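Local atomic coordinates of extracellular solute-binding protein family 1 (Arthrobacter chlorophenolicus, PDB entry 4R2F), a protein that binds the disaccharide laminaribiose and probably delivers it, as the extracellular solute-binding component, to a sugar transporter of the ABC type. Residues G100-F105 against A389-L394; Q152-P157 against M275-V280; A306-N311 against A377-S382. One frame throughout, in Å; residues are numbered along the deposited sequence.

Contact 1: residues G100-F105 against A389-L394; sequences GGFQAF and ANLAAL. With BGC (beta-D-glucopyranose), chain B.
The ring of Phe-102 lies against the side of Leu-391, and helix 389-396 is fitted to the turn that leads into helix 103-109. Leu-391 offers two bumps. Its CB sits over one face of the ring, 3.5 Å from CG of Phe-102 and nearer the rim than the middle, in a CH-pi contact. Its CD1 reaches further out along the ring, 3.8 Å from CD1 of Phe-102. The aromatic chain is turned beside its own backbone N (chi1 -43°), which carries the ring across the leucine at a slant. Next to this pair the methyl of Ala-392 fills the hollow at the start of the helix, with its CB 3.5 Å from O of Phe-102. One turn back along helix 389-396, CB of Phe-105 comes within 3.5 Å of N of Ala-389, while CB of Ala-389 rests on the carbonyl of Phe-105. With only a methyl to accommodate, the backbones come close, the CA atoms of Phe-105 and Ala-389 being 4.5 Å apart. The preceding glycines serve the sugar, for N of Gly-101 donates to O4 of the chain B glucose at 2.8 Å. Around this packing, Pro-310 of strand 306-316 touches Phe-102, Phe-221 touches Leu-391, and Gln-103 turns away toward Phe-80 and Phe-84 of helix 80-89.

Contact 2: residues Q152-P157 against M275-V280; sequences QLDIRP and MLTLGV. With BGC (beta-D-glucopyranose), chain C; BGC (beta-D-glucopyranose), chain B.
Arg-156 is bent at chi2 (-80°), a fold that brings its CD to 3.1 Å from O of Leu-276 and turns its guanidinium back toward Asp-154. The aspartate meets it with CG anti to the backbone N (chi1 -176°). NH1 and NH2 then grip the carboxylate end-on, one nitrogen to each oxygen: NH1 of Arg-156 is 2.8 Å from OD1 of Asp-154, and NH2 makes the matching bond to OD2. Both nitrogens come from above the carboxylate plane. Across the contact, CG and SD of Met-275 lie obliquely over the arginine's aliphatic part, with CG of Met-275 3.8 Å from CB of Arg-156, and the methyl CG2 of Thr-277 lies alongside the guanidinium, 3.6 Å from NH1. The backbones are joined where strand 145-161 pairs with strand 273-275, by N of Leu-276 donating to O of Pro-157 at 2.9 Å. A water lies between the segments, accepting from N of Leu-278 and within hydrogen-bonding distance of OD1 of Asp-154. The other carboxylate oxygen serves the ligand: OD2 of Asp-154 accepts from O2 of both glucose units, each at 2.6 Å. NE of Arg-156 is hydrogen-bonded to ND1 of His-207. Two short sugar bonds converging on one oxygen, backed by a paired guanidinium, imply a buried carboxylate that is probably kept charged and held in place to receive both halves of the disaccharide.

Contact 3: residues A306-N311 against A377-S382; sequences ALIFPN and AKTFAS. With BGC (beta-D-glucopyranose), chain B.
Phe-309 and Phe-380 form the apolar centre, a T-shaped pair beside a parallel strand pairing in the sheet of the periplasmic-binding-protein fold of this family. The edge of Phe-309 points at the face of Phe-380, with ring centres 5.0 Å apart and planes at 69°, and CZ of Phe-309 is 3.6 Å from CE1 of Phe-380. Leu-307, its CG anti to the backbone N (chi1 174°), brings CD1 to CD1 of Phe-380 and extends the cluster toward Leu-214 of helix 204-215. Phe-309 also serves the ligand, since C2 of the chain B glucose lies over one face of its ring. With alanine replacing Phe-309, the face of Phe-380 would probably lose its aromatic partner and a gap open beside C2 of the sugar. On the face of the sheet carrying Ala-306, CG2 of Ile-308 packs on CB of Ala-377. Further out, strands 306-316 and 377-378 run parallel: N of Lys-378 donates to O of Ala-306 at 2.7 Å, and N of Ile-308 to O of Lys-378 at 2.9 Å. The pairing gives way to an ST turn, OG1 of Thr-379 accepting from N of Ala-381, and a water joins O of Ile-308 to N of Phe-380. At the sugar end, OD1 of Asn-311 accepts from O3 of the glucose at 2.7 Å, while ND2 donates to O2 at 2.9 Å.

All three contacts reach the chain B glucose, contact 1 from a loop before a helix, contacts 2 and 3 from neighbouring strands. Contacts 1 and 2 are buried, whereas contact 3 is partly buried, with Ala-377 and Lys-378 partly exposed. Contact 1 is a loop and helix start packed on a helix, nearly all apolar; contact 2 sets a salt bridge inside 152-157 against a backbone bond and packing from 275-280, and contact 3 combines strand pairing with aromatic stacking. Between contacts 2 and 3, Asp-154 O probably accepts from Phe-309 N, and Gln-152 from Asn-311. Contact 1 touches contact 3 through Phe-102 with Pro-310 and Leu-394 with Phe-380, but stays about 8 Å from contact 2 at the nearest atoms.

Contact 1: residues G100-F105 against A389-L394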
loop_
_atom_site.group_PDB
_atom_site.type_symbol
_atom_site.label_atom_id
_atom_site.label_comp_id
_atom_site.label_asym_id
_atom_site.label_seq_id
_atom_site.Cartn_x
_atom_site.Cartn_y
_atom_site.Cartn_z
ATOM N N GLY A 100 -5.475 -5.528 5.079
ATOM C CA GLY A 100 -4.293 -5.799 4.321
ATOM C C GLY A 100 -4.615 -6.177 2.891
ATOM O O GLY A 100 -5.669 -6.731 2.599
ATOM N N GLY A 101 -3.689 -5.863 1.994
ATOM C CA GLY A 101 -3.850 -6.156 0.568
ATOM C C GLY A 101 -4.090 -7.620 0.251
ATOM O O GLY A 101 -4.770 -7.916 -0.716
ATOM N N PHE A 102 -3.532 -8.525 1.061
ATOM C CA PHE A 102 -3.610 -9.985 0.816
ATOM C C PHE A 102 -4.240 -10.792 1.915
ATOM O O PHE A 102 -4.332 -11.980 1.800
ATOM C CB PHE A 102 -2.198 -10.514 0.530
ATOM C CG PHE A 102 -1.418 -9.610 -0.387
ATOM C CD1 PHE A 102 -1.748 -9.529 -1.725
ATOM C CD2 PHE A 102 -0.451 -8.764 0.117
ATOM C CE1 PHE A 102 -1.076 -8.674 -2.564
ATOM C CE2 PHE A 102 0.233 -7.908 -0.714
ATOM C CZ PHE A 102 -0.085 -7.868 -2.054
ATOM N N GLN A 103 -4.676 -10.111 2.959
ATOM C CA GLN A 103 -5.376 -10.674 4.101
ATOM C C GLN A 103 -6.535 -11.648 3.737
ATOM O O GLN A 103 -6.696 -12.707 4.332
ATOM C CB GLN A 103 -5.878 -9.445 4.875
ATOM C CG GLN A 103 -6.819 -9.633 6.012
ATOM C CD GLN A 103 -6.982 -8.319 6.771
ATOM O OE1 GLN A 103 -5.999 -7.644 7.069
ATOM N NE2 GLN A 103 -8.211 -7.969 7.088
ATOM N N ALA A 104 -7.326 -11.289 2.740
ATOM C CA ALA A 104 -8.425 -12.136 2.309
ATOM C C ALA A 104 -7.943 -13.555 1.898
ATOM O O ALA A 104 -8.665 -14.529 2.085
ATOM C CB ALA A 104 -9.149 -11.469 1.166
ATOM N N PHE A 105 -6.740 -13.679 1.337
ATOM C CA PHE A 105 -6.239 -14.998 0.953
ATOM C C PHE A 105 -5.886 -15.880 2.175
ATOM O O PHE A 105 -6.069 -17.079 2.122
ATOM C CB PHE A 105 -5.045 -14.906 -0.001
ATOM C CG PHE A 105 -5.390 -14.321 -1.345
ATOM C CD1 PHE A 105 -5.877 -15.125 -2.355
ATOM C CD2 PHE A 105 -5.275 -12.947 -1.580
ATOM C CE1 PHE A 105 -6.212 -14.575 -3.580
ATOM C CE2 PHE A 105 -5.592 -12.398 -2.801
ATOM C CZ PHE A 105 -6.064 -13.211 -3.802
ATOM N N ALA A 389 -1.997 -16.687 -0.159
ATOM C CA ALA A 389 -1.959 -16.464 1.289
ATOM C C ALA A 389 -0.558 -16.163 1.775
ATOM O O ALA A 389 -0.380 -15.424 2.736
ATOM C CB ALA A 389 -2.517 -17.662 2.032
ATOM N N ASN A 390 0.448 -16.720 1.115
ATOM C CA ASN A 390 1.815 -16.415 1.525
ATOM C C ASN A 390 2.124 -14.921 1.478
ATOM O O ASN A 390 2.976 -14.447 2.217
ATOM C CB ASN A 390 2.821 -17.160 0.678
ATOM C CG ASN A 390 3.044 -18.592 1.154
ATOM O OD1 ASN A 390 2.699 -18.988 2.291
ATOM N ND2 ASN A 390 3.635 -19.367 0.286
ATOM N N LEU A 391 1.444 -14.185 0.609
ATOM C CA LEU A 391 1.638 -12.738 0.541
ATOM C C LEU A 391 1.111 -12.079 1.795
ATOM O O LEU A 391 1.676 -11.083 2.257
ATOM C CB LEU A 391 0.989 -12.148 -0.687
ATOM C CG LEU A 391 1.573 -12.633 -2.003
ATOM C CD1 LEU A 391 0.849 -11.954 -3.161
ATOM C CD2 LEU A 391 3.052 -12.346 -2.075
ATOM N N ALA A 392 0.055 -12.653 2.361
ATOM C CA ALA A 392 -0.483 -12.172 3.613
ATOM C C ALA A 392 0.573 -12.255 4.730
ATOM O O ALA A 392 0.738 -11.308 5.516
ATOM C CB ALA A 392 -1.724 -12.944 3.995
ATOM N N ALA A 393 1.285 -13.374 4.800
ATOM C CA ALA A 393 2.316 -13.581 5.854
ATOM C C ALA A 393 3.540 -12.693 5.624
ATOM O O ALA A 393 4.093 -12.096 6.550
ATOM C CB ALA A 393 2.725 -15.033 5.915
ATOM N N LEU A 394 3.922 -12.558 4.363
ATOM C CA LEU A 394 4.968 -11.640 4.010
ATOM C C LEU A 394 4.635 -10.223 4.446
ATOM O O LEU A 394 5.408 -9.594 5.144
ATOM C CB LEU A 394 5.248 -11.703 2.519
ATOM C CG LEU A 394 6.056 -10.567 1.918
ATOM C CD1 LEU A 394 7.448 -10.541 2.509
ATOM C CD2 LEU A 394 6.130 -10.712 0.400
HETATM C C2 BGC B . -1.335 -1.202 1.770
HETATM C C3 BGC B . -1.919 -2.581 2.080
HETATM C C4 BGC B . -0.944 -3.375 2.936
HETATM C C5 BGC B . -0.581 -2.584 4.185
HETATM C C6 BGC B . 0.496 -3.291 5.020
HETATM C C1 BGC B . -1.114 -0.530 3.114
HETATM O O2 BGC B . -2.221 -0.440 0.958
HETATM O O3 BGC B . -2.196 -3.288 0.871
HETATM O O4 BGC B . -1.557 -4.584 3.365
HETATM O O5 BGC B . -0.117 -1.277 3.830
HETATM O O6 BGC B . 1.747 -3.419 4.307
#

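Contact 2: residues Q152-P157 against M275-V280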
loop_
_atom_site.group_PDB
_atom_site.type_symbol
_atom_site.label_atom_id
_atom_site.label_comp_id
_atom_site.label_asym_id
_atom_site.label_seq_id
_atom_site.Cartn_x
_atom_site.Cartn_y
_atom_site.Cartn_z
ATOM N N GLN A 152 -9.575 -0.211 -4.313
ATOM C CA GLN A 152 -8.604 0.799 -4.658
ATOM C C GLN A 152 -7.254 0.160 -4.888
ATOM O O GLN A 152 -7.032 -1.009 -4.528
ATOM C CB GLN A 152 -8.507 1.916 -3.589
ATOM C CG GLN A 152 -8.432 1.470 -2.132
ATOM C CD GLN A 152 -7.034 1.493 -1.527
ATOM O OE1 GLN A 152 -6.040 1.149 -2.175
ATOM N NE2 GLN A 152 -6.956 1.876 -0.269
ATOM N N LEU A 153 -6.381 0.947 -5.525
ATOM C CA LEU A 153 -5.047 0.559 -5.846
ATOM C C LEU A 153 -4.087 1.510 -5.184
ATOM O O LEU A 153 -4.003 2.680 -5.541
ATOM C CB LEU A 153 -4.828 0.554 -7.350
ATOM C CG LEU A 153 -5.649 -0.449 -8.163
ATOM C CD1 LEU A 153 -5.684 -0.037 -9.633
ATOM C CD2 LEU A 153 -5.084 -1.838 -7.979
ATOM N N ASP A 154 -3.336 1.002 -4.222
ATOM C CA ASP A 154 -2.484 1.868 -3.413
ATOM C C ASP A 154 -1.096 1.761 -3.996
ATOM O O ASP A 154 -0.391 0.786 -3.775
ATOM C CB ASP A 154 -2.536 1.432 -1.955
ATOM C CG ASP A 154 -1.737 2.341 -1.017
ATOM O OD1 ASP A 154 -1.354 3.466 -1.398
ATOM O OD2 ASP A 154 -1.472 1.895 0.113
ATOM N N ILE A 155 -0.730 2.782 -4.748
ATOM C CA ILE A 155 0.518 2.864 -5.484
ATOM C C ILE A 155 1.527 3.755 -4.735
ATOM O O ILE A 155 1.131 4.555 -3.895
ATOM C CB ILE A 155 0.240 3.423 -6.912
ATOM C CG1 ILE A 155 1.392 3.106 -7.875
ATOM C CG2 ILE A 155 -0.062 4.908 -6.883
ATOM C CD1 ILE A 155 0.983 3.129 -9.330
ATOM N N ARG A 156 2.809 3.596 -5.052
ATOM C CA ARG A 156 3.930 4.180 -4.300
ATOM C C ARG A 156 4.757 5.140 -5.159
ATOM O O ARG A 156 5.819 4.780 -5.670
ATOM C CB ARG A 156 4.824 3.065 -3.739
ATOM C CG ARG A 156 4.157 2.278 -2.618
ATOM C CD ARG A 156 4.231 3.033 -1.293
ATOM N NE ARG A 156 3.334 2.456 -0.297
ATOM C CZ ARG A 156 2.020 2.623 -0.270
ATOM N NH1 ARG A 156 1.423 3.443 -1.121
ATOM N NH2 ARG A 156 1.303 2.030 0.672
ATOM N N PRO A 157 4.270 6.380 -5.317
ATOM C CA PRO A 157 5.009 7.317 -6.125
ATOM C C PRO A 157 6.157 7.944 -5.355
ATOM O O PRO A 157 6.155 7.980 -4.128
ATOM C CB PRO A 157 3.967 8.392 -6.496
ATOM C CG PRO A 157 2.682 7.977 -5.844
ATOM C CD PRO A 157 3.038 6.975 -4.782
ATOM N N MET A 275 9.498 8.161 -1.181
ATOM C CA MET A 275 8.421 7.326 -1.680
ATOM C C MET A 275 7.264 7.432 -0.713
ATOM O O MET A 275 7.433 7.246 0.472
ATOM C CB MET A 275 8.886 5.865 -1.774
ATOM C CG MET A 275 7.849 4.858 -2.256
ATOM S SD MET A 275 8.184 3.133 -1.841
ATOM C CE MET A 275 7.942 3.172 -0.086
ATOM N N LEU A 276 6.092 7.776 -1.217
ATOM C CA LEU A 276 4.907 7.773 -0.383
ATOM C C LEU A 276 3.669 7.223 -1.098
ATOM O O LEU A 276 3.660 6.092 -1.551
ATOM C CB LEU A 276 4.671 9.150 0.245
ATOM C CG LEU A 276 3.871 9.185 1.548
ATOM C CD1 LEU A 276 4.143 7.960 2.393
ATOM C CD2 LEU A 276 4.123 10.450 2.342
ATOM N N THR A 277 2.635 8.043 -1.195
ATOM C CA THR A 277 1.345 7.627 -1.706
ATOM C C THR A 277 0.792 8.653 -2.662
ATOM O O THR A 277 1.316 9.737 -2.789
ATOM C CB THR A 277 0.309 7.470 -0.583
ATOM O OG1 THR A 277 -0.042 8.757 -0.075
ATOM C CG2 THR A 277 0.845 6.612 0.532
ATOM N N LEU A 278 -0.276 8.291 -3.346
ATOM C CA LEU A 278 -1.042 9.267 -4.086
ATOM C C LEU A 278 -1.627 10.278 -3.100
ATOM O O LEU A 278 -1.995 9.920 -1.994
ATOM C CB LEU A 278 -2.160 8.578 -4.851
ATOM C CG LEU A 278 -3.061 9.478 -5.683
ATOM C CD1 LEU A 278 -3.644 8.725 -6.856
ATOM C CD2 LEU A 278 -4.159 10.083 -4.831
ATOM N N GLY A 279 -1.683 11.540 -3.505
ATOM C CA GLY A 279 -2.330 12.611 -2.720
ATOM C C GLY A 279 -1.547 13.129 -1.541
ATOM O O GLY A 279 -2.125 13.593 -0.579
ATOM N N VAL A 280 -0.224 13.100 -1.622
ATOM C CA VAL A 280 0.582 13.550 -0.502
ATOM C C VAL A 280 0.277 14.984 -0.016
ATOM O O VAL A 280 0.171 15.187 1.181
ATOM C CB VAL A 280 2.094 13.417 -0.812
ATOM C CG1 VAL A 280 2.951 14.192 0.186
ATOM C CG2 VAL A 280 2.520 11.953 -0.842
HETATM C C2 BGC C . -1.114 3.104 3.322
HETATM C C3 BGC C . -0.961 1.708 3.947
HETATM C C4 BGC C . 0.066 1.778 5.087
HETATM C C5 BGC C . -0.310 2.907 6.082
HETATM C C6 BGC C . 0.630 2.992 7.291
HETATM C C1 BGC C . -1.402 4.146 4.418
HETATM O O1 BGC C . -1.458 5.462 3.870
HETATM O O2 BGC C . -2.160 3.074 2.336
HETATM O O3 BGC C . -0.622 0.772 2.890
HETATM O O4 BGC C . 0.176 0.559 5.832
HETATM O O5 BGC C . -0.316 4.113 5.368
HETATM O O6 BGC C . 1.982 3.116 6.845
HETATM C C2 BGC B . -1.335 -1.202 1.770
HETATM C C3 BGC B . -1.919 -2.581 2.080
HETATM C C4 BGC B . -0.944 -3.375 2.936
HETATM C C5 BGC B . -0.581 -2.584 4.185
HETATM C C6 BGC B . 0.496 -3.291 5.020
HETATM C C1 BGC B . -1.114 -0.530 3.114
HETATM O O2 BGC B . -2.221 -0.440 0.958
HETATM O O3 BGC B . -2.196 -3.288 0.871
HETATM O O4 BGC B . -1.557 -4.584 3.365
HETATM O O5 BGC B . -0.117 -1.277 3.830
HETATM O O6 BGC B . 1.747 -3.419 4.307
HETATM O O HOH W 1 -1.526 5.571 -3.345
#

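Contact 3: residues A306-N311 against A377-S382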
loop_
_atom_site.group_PDB
_atom_site.type_symbol
_atom_site.label_atom_id
_atom_site.label_comp_id
_atom_site.label_asym_id
_atom_site.label_seq_id
_atom_site.Cartn_x
_atom_site.Cartn_y
_atom_site.Cartn_z
ATOM N N ALA A 306 7.277 0.226 -10.250
ATOM C CA ALA A 306 6.509 0.862 -9.183
ATOM C C ALA A 306 5.850 -0.236 -8.367
ATOM O O ALA A 306 5.525 -1.298 -8.897
ATOM C CB ALA A 306 5.442 1.795 -9.756
ATOM N N LEU A 307 5.698 0.011 -7.075
ATOM C CA LEU A 307 5.048 -0.924 -6.154
ATOM C C LEU A 307 3.573 -0.546 -6.038
ATOM O O LEU A 307 3.250 0.630 -5.872
ATOM C CB LEU A 307 5.706 -0.854 -4.799
ATOM C CG LEU A 307 5.067 -1.668 -3.682
ATOM C CD1 LEU A 307 5.075 -3.149 -4.062
ATOM C CD2 LEU A 307 5.827 -1.454 -2.395
ATOM N N ILE A 308 2.695 -1.542 -6.140
ATOM C CA ILE A 308 1.252 -1.352 -6.023
ATOM C C ILE A 308 0.602 -2.457 -5.174
ATOM O O ILE A 308 1.054 -3.608 -5.189
ATOM C CB ILE A 308 0.612 -1.254 -7.426
ATOM C CG1 ILE A 308 -0.728 -0.512 -7.382
ATOM C CG2 ILE A 308 0.450 -2.633 -8.076
ATOM C CD1 ILE A 308 -1.205 -0.135 -8.783
ATOM N N PHE A 309 -0.440 -2.066 -4.420
ATOM C CA PHE A 309 -1.239 -2.949 -3.560
ATOM C C PHE A 309 -2.674 -2.982 -4.099
ATOM O O PHE A 309 -3.326 -1.945 -4.203
ATOM C CB PHE A 309 -1.245 -2.490 -2.100
ATOM C CG PHE A 309 0.105 -2.520 -1.478
ATOM C CD1 PHE A 309 0.965 -1.446 -1.641
ATOM C CD2 PHE A 309 0.540 -3.634 -0.778
ATOM C CE1 PHE A 309 2.251 -1.465 -1.100
ATOM C CE2 PHE A 309 1.821 -3.664 -0.223
ATOM C CZ PHE A 309 2.674 -2.579 -0.404
ATOM N N PRO A 310 -3.161 -4.181 -4.444
ATOM C CA PRO A 310 -4.521 -4.365 -4.910
ATOM C C PRO A 310 -5.495 -4.496 -3.758
ATOM O O PRO A 310 -5.932 -5.599 -3.425
ATOM C CB PRO A 310 -4.428 -5.683 -5.676
ATOM C CG PRO A 310 -3.418 -6.467 -4.930
ATOM C CD PRO A 310 -2.421 -5.459 -4.400
ATOM N N ASN A 311 -5.838 -3.381 -3.132
ATOM C CA ASN A 311 -6.681 -3.452 -1.949
ATOM C C ASN A 311 -8.118 -3.803 -2.250
ATOM O O ASN A 311 -8.649 -3.499 -3.325
ATOM C CB ASN A 311 -6.600 -2.153 -1.159
ATOM C CG ASN A 311 -5.253 -1.990 -0.491
ATOM O OD1 ASN A 311 -4.752 -2.923 0.135
ATOM N ND2 ASN A 311 -4.648 -0.820 -0.636
ATOM N N ALA A 377 3.845 -0.924 -12.767
ATOM C CA ALA A 377 3.456 -1.352 -11.437
ATOM C C ALA A 377 3.582 -2.863 -11.237
ATOM O O ALA A 377 3.204 -3.628 -12.091
ATOM C CB ALA A 377 2.028 -0.923 -11.173
ATOM N N LYS A 378 4.089 -3.274 -10.077
ATOM C CA LYS A 378 4.189 -4.687 -9.686
ATOM C C LYS A 378 3.781 -4.844 -8.217
ATOM O O LYS A 378 3.820 -3.880 -7.441
ATOM C CB LYS A 378 5.623 -5.146 -9.868
ATOM C CG LYS A 378 6.033 -5.337 -11.329
ATOM C CD LYS A 378 7.550 -5.375 -11.443
ATOM C CE LYS A 378 8.042 -5.731 -12.842
ATOM N NZ LYS A 378 8.164 -7.200 -13.021
ATOM N N THR A 379 3.380 -6.043 -7.828
ATOM C CA THR A 379 2.992 -6.298 -6.463
ATOM C C THR A 379 4.090 -7.059 -5.732
ATOM O O THR A 379 5.110 -7.430 -6.301
ATOM C CB THR A 379 1.682 -7.119 -6.357
ATOM O OG1 THR A 379 1.923 -8.496 -6.737
ATOM C CG2 THR A 379 0.563 -6.492 -7.199
ATOM N N PHE A 380 3.848 -7.298 -4.456
ATOM C CA PHE A 380 4.697 -8.173 -3.638
ATOM C C PHE A 380 4.894 -9.585 -4.228
ATOM O O PHE A 380 5.822 -10.265 -3.818
ATOM C CB PHE A 380 4.072 -8.331 -2.254
ATOM C CG PHE A 380 4.428 -7.242 -1.253
ATOM C CD1 PHE A 380 5.027 -6.042 -1.617
ATOM C CD2 PHE A 380 4.098 -7.436 0.079
ATOM C CE1 PHE A 380 5.318 -5.082 -0.654
ATOM C CE2 PHE A 380 4.401 -6.483 1.040
ATOM C CZ PHE A 380 4.996 -5.310 0.669
ATOM N N ALA A 381 4.015 -10.045 -5.132
ATOM C CA ALA A 381 4.176 -11.380 -5.757
ATOM C C ALA A 381 5.379 -11.487 -6.680
ATOM O O ALA A 381 5.849 -12.592 -6.994
ATOM C CB ALA A 381 2.911 -11.770 -6.526
ATOM N N SER A 382 5.869 -10.344 -7.138
ATOM C CA SER A 382 6.941 -10.308 -8.112
ATOM C C SER A 382 8.120 -11.134 -7.635
ATOM O O SER A 382 8.498 -11.072 -6.471
ATOM C CB SER A 382 7.394 -8.874 -8.377
ATOM O OG SER A 382 6.389 -8.166 -9.076
HETATM C C2 BGC B . -1.335 -1.202 1.770
HETATM C C3 BGC B . -1.919 -2.581 2.080
HETATM C C4 BGC B . -0.944 -3.375 2.936
HETATM C C5 BGC B . -0.581 -2.584 4.185
HETATM C C6 BGC B . 0.496 -3.291 5.020
HETATM C C1 BGC B . -1.114 -0.530 3.114
HETATM O O2 BGC B . -2.221 -0.440 0.958
HETATM O O3 BGC B . -2.196 -3.288 0.871
HETATM O O4 BGC B . -1.557 -4.584 3.365
HETATM O O5 BGC B . -0.117 -1.277 3.830
HETATM O O6 BGC B . 1.747 -3.419 4.307
HETATM O O HOH W 2 1.934 -5.423 -3.321
#